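Local coordinates for beta-1,4-mannanase (Aplysia kurodai, PDB 3VUP), which probably hydrolyses internal beta-1,4-mannosidic linkages of mannan in the digestive fluid of this sea hare, at residues V16-M26 / Y316-V325. Numbering follows the deposited sequence.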
# COMPACT_ATOMS: atom_id res chain seq x y z
N VAL A 16 7.00 -10.51 -13.79
CA VAL A 16 7.88 -9.58 -13.09
C VAL A 16 7.75 -9.76 -11.59
O VAL A 16 6.64 -9.97 -11.08
CB VAL A 16 7.58 -8.10 -13.50
CG1 VAL A 16 6.13 -7.73 -13.21
CG2 VAL A 16 8.51 -7.11 -12.84
N PHE A 17 8.87 -9.69 -10.88
CA PHE A 17 8.90 -9.64 -9.43
C PHE A 17 9.12 -8.19 -9.03
O PHE A 17 10.01 -7.53 -9.57
CB PHE A 17 10.03 -10.52 -8.89
CG PHE A 17 10.13 -10.56 -7.39
CD1 PHE A 17 9.44 -11.51 -6.64
CD2 PHE A 17 10.92 -9.63 -6.72
CE1 PHE A 17 9.53 -11.54 -5.26
CE2 PHE A 17 11.02 -9.66 -5.35
CZ PHE A 17 10.33 -10.62 -4.61
N LEU A 18 8.31 -7.68 -8.11
CA LEU A 18 8.40 -6.28 -7.72
C LEU A 18 9.40 -6.12 -6.58
O LEU A 18 9.15 -6.55 -5.45
CB LEU A 18 7.03 -5.75 -7.30
CG LEU A 18 5.93 -5.90 -8.35
CD1 LEU A 18 4.59 -5.45 -7.80
CD2 LEU A 18 6.26 -5.10 -9.59
N SER A 19 10.55 -5.51 -6.87
CA SER A 19 11.63 -5.39 -5.91
C SER A 19 11.96 -3.93 -5.67
O SER A 19 12.24 -3.19 -6.62
CB SER A 19 12.87 -6.08 -6.46
OG SER A 19 13.97 -5.87 -5.59
N GLY A 20 11.96 -3.49 -4.42
CA GLY A 20 12.32 -2.11 -4.16
C GLY A 20 12.09 -1.77 -2.72
O GLY A 20 12.44 -2.53 -1.81
N GLY A 21 11.49 -0.61 -2.49
CA GLY A 21 11.29 -0.17 -1.13
C GLY A 21 10.26 0.92 -0.98
O GLY A 21 9.67 1.40 -1.96
N ASN A 22 10.04 1.27 0.27
CA ASN A 22 9.19 2.39 0.67
C ASN A 22 10.06 3.61 0.85
O ASN A 22 11.00 3.57 1.65
CB ASN A 22 8.55 2.09 2.03
CG ASN A 22 7.51 1.00 1.97
OD1 ASN A 22 6.33 1.29 1.91
ND2 ASN A 22 7.95 -0.26 2.03
N LEU A 23 9.75 4.69 0.14
CA LEU A 23 10.51 5.93 0.26
C LEU A 23 10.80 6.33 1.73
O LEU A 23 11.96 6.51 2.07
CB LEU A 23 9.83 7.05 -0.53
CG LEU A 23 10.54 8.39 -0.55
CD1 LEU A 23 11.85 8.28 -1.31
CD2 LEU A 23 9.64 9.45 -1.16
N PRO A 24 9.77 6.46 2.59
CA PRO A 24 8.32 6.33 2.35
C PRO A 24 7.66 7.69 2.11
O PRO A 24 6.49 7.74 1.74
CB PRO A 24 7.81 5.72 3.65
CG PRO A 24 8.87 5.97 4.68
CD PRO A 24 10.04 6.64 4.03
N TRP A 25 8.43 8.75 2.34
CA TRP A 25 8.02 10.14 2.16
C TRP A 25 9.31 10.93 2.20
O TRP A 25 10.37 10.39 2.54
CB TRP A 25 7.08 10.60 3.30
CG TRP A 25 7.60 10.27 4.66
CD1 TRP A 25 8.64 10.88 5.32
CD2 TRP A 25 7.14 9.23 5.51
NE1 TRP A 25 8.84 10.28 6.53
CE2 TRP A 25 7.94 9.26 6.68
CE3 TRP A 25 6.13 8.27 5.41
CZ2 TRP A 25 7.75 8.37 7.74
CZ3 TRP A 25 5.94 7.38 6.46
CH2 TRP A 25 6.75 7.43 7.60
N MET A 26 9.23 12.21 1.86
CA MET A 26 10.35 13.11 2.08
C MET A 26 10.02 14.03 3.25
O MET A 26 10.68 13.98 4.29
CB MET A 26 10.69 13.89 0.81
CG MET A 26 11.97 14.72 0.94
SD MET A 26 13.43 13.81 1.47
CE MET A 26 13.52 12.55 0.19
N TYR A 316 6.37 -15.40 -2.95
CA TYR A 316 5.77 -14.07 -2.89
C TYR A 316 6.00 -13.34 -4.20
O TYR A 316 6.84 -13.73 -5.02
CB TYR A 316 6.33 -13.28 -1.70
CG TYR A 316 6.09 -13.97 -0.36
CD1 TYR A 316 4.84 -13.92 0.24
CD2 TYR A 316 7.10 -14.67 0.28
CE1 TYR A 316 4.60 -14.55 1.45
CE2 TYR A 316 6.87 -15.30 1.50
CZ TYR A 316 5.62 -15.23 2.07
OH TYR A 316 5.37 -15.85 3.28
N ALA A 317 5.25 -12.27 -4.40
CA ALA A 317 5.22 -11.56 -5.68
C ALA A 317 6.07 -10.30 -5.71
O ALA A 317 6.31 -9.73 -6.77
CB ALA A 317 3.78 -11.22 -6.03
N GLY A 318 6.54 -9.86 -4.54
CA GLY A 318 7.35 -8.68 -4.45
C GLY A 318 7.89 -8.48 -3.06
O GLY A 318 7.41 -9.11 -2.11
N ALA A 319 8.88 -7.60 -2.94
CA ALA A 319 9.55 -7.30 -1.68
C ALA A 319 9.89 -5.82 -1.68
O ALA A 319 10.66 -5.35 -2.53
CB ALA A 319 10.84 -8.10 -1.56
N TRP A 320 9.30 -5.09 -0.73
CA TRP A 320 9.59 -3.66 -0.55
C TRP A 320 10.07 -3.44 0.88
O TRP A 320 9.29 -3.59 1.83
CB TRP A 320 8.35 -2.79 -0.80
CG TRP A 320 7.68 -2.97 -2.12
CD1 TRP A 320 8.26 -3.31 -3.30
CD2 TRP A 320 6.28 -2.80 -2.40
NE1 TRP A 320 7.31 -3.38 -4.29
CE2 TRP A 320 6.09 -3.06 -3.77
CE3 TRP A 320 5.19 -2.45 -1.62
CZ2 TRP A 320 4.83 -2.98 -4.37
CZ3 TRP A 320 3.94 -2.38 -2.22
CH2 TRP A 320 3.77 -2.64 -3.58
N SER A 321 11.34 -3.09 1.03
CA SER A 321 11.88 -2.81 2.36
C SER A 321 11.40 -1.44 2.88
O SER A 321 10.91 -0.60 2.11
CB SER A 321 13.40 -2.90 2.35
OG SER A 321 13.96 -2.05 1.36
N TRP A 322 11.53 -1.23 4.19
CA TRP A 322 11.00 -0.05 4.85
C TRP A 322 12.01 1.09 5.07
O TRP A 322 13.01 0.91 5.76
CB TRP A 322 10.37 -0.44 6.20
CG TRP A 322 9.90 0.76 6.95
CD1 TRP A 322 10.44 1.28 8.10
CD2 TRP A 322 8.84 1.65 6.56
NE1 TRP A 322 9.77 2.42 8.45
CE2 TRP A 322 8.78 2.68 7.53
CE3 TRP A 322 7.93 1.67 5.50
CZ2 TRP A 322 7.85 3.71 7.48
CZ3 TRP A 322 7.00 2.71 5.44
CH2 TRP A 322 6.97 3.72 6.43
N HIS A 323 11.70 2.24 4.48
CA HIS A 323 12.36 3.53 4.72
C HIS A 323 13.70 3.67 4.00
O HIS A 323 14.77 3.70 4.61
CB HIS A 323 12.49 3.87 6.21
CG HIS A 323 12.36 5.33 6.49
ND1 HIS A 323 13.15 6.28 5.87
CD2 HIS A 323 11.48 6.00 7.26
CE1 HIS A 323 12.77 7.47 6.28
NE2 HIS A 323 11.76 7.33 7.13
N LEU A 324 13.63 3.78 2.68
CA LEU A 324 14.83 3.94 1.88
C LEU A 324 15.58 5.22 2.22
O LEU A 324 16.80 5.24 2.17
CB LEU A 324 14.50 3.94 0.39
CG LEU A 324 14.00 2.61 -0.18
CD1 LEU A 324 13.50 2.81 -1.59
CD2 LEU A 324 15.10 1.54 -0.13
N VAL A 325 14.87 6.29 2.55
CA VAL A 325 15.56 7.54 2.85
C VAL A 325 16.54 7.36 4.00
O VAL A 325 17.68 7.83 3.92
CB VAL A 325 14.56 8.68 3.14
CG1 VAL A 325 15.25 9.86 3.78
CG2 VAL A 325 13.88 9.10 1.84
O HOH W 1 5.66 -11.28 -8.98
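The first torsion of Trp-322 (chi1 176°) turns CG away from the backbone N and brings its six-membered ring across the side chain of Asn-22, CE3 against CB, and beneath the ring of Pro-24, while Asn-22, whose CG lies beside its own N (chi1 -70°), brings its amide to the neighbouring strand. Pro-24, which follows a cis peptide bond, covers two aromatic faces: its CG is 3.9 Å from the centroid of the Trp-322 six-membered ring, and its CD sits 3.4 Å above the centre of the His-323 imidazole. Trp-25 completes the cluster, receiving the edges of Trp-322, with planes at 73°, and of His-323 in offset edge-to-face pairs. Pro-24, Trp-25 and His-323 lie just past the C-terminal ends of strands 18-22 and 318-322, the first and last of the TIM barrel, whose parallel pairing closes the cylinder. Its backbone ladder includes a short bond from Ala-319 N to Leu-18 O (2.7 Å). At the other end Ser-321 O is gripped twice, by Asn-22 N at 2.8 Å and, from above the carbonyl plane, by Asn-22 ND2 at 3.0 Å. Asn-22 O in turn accepts from Leu-324 N (2.8 Å), and Leu-23 O takes Val-325 N (3.0 Å), joining the loop after the first strand to the start of helix 324-338. At the start of the pairing, Gly-318 CA lies over one face of Phe-17, 3.8 Å from its centroid. ND2 of Asn-22 donates to Ser-321 O and Gly-292 O while OD1 accepts from Arg-60, together fixing the amide's rotation; a bound Tris, probably from crystallisation, lies beside Trp-322 and may mark a pocket.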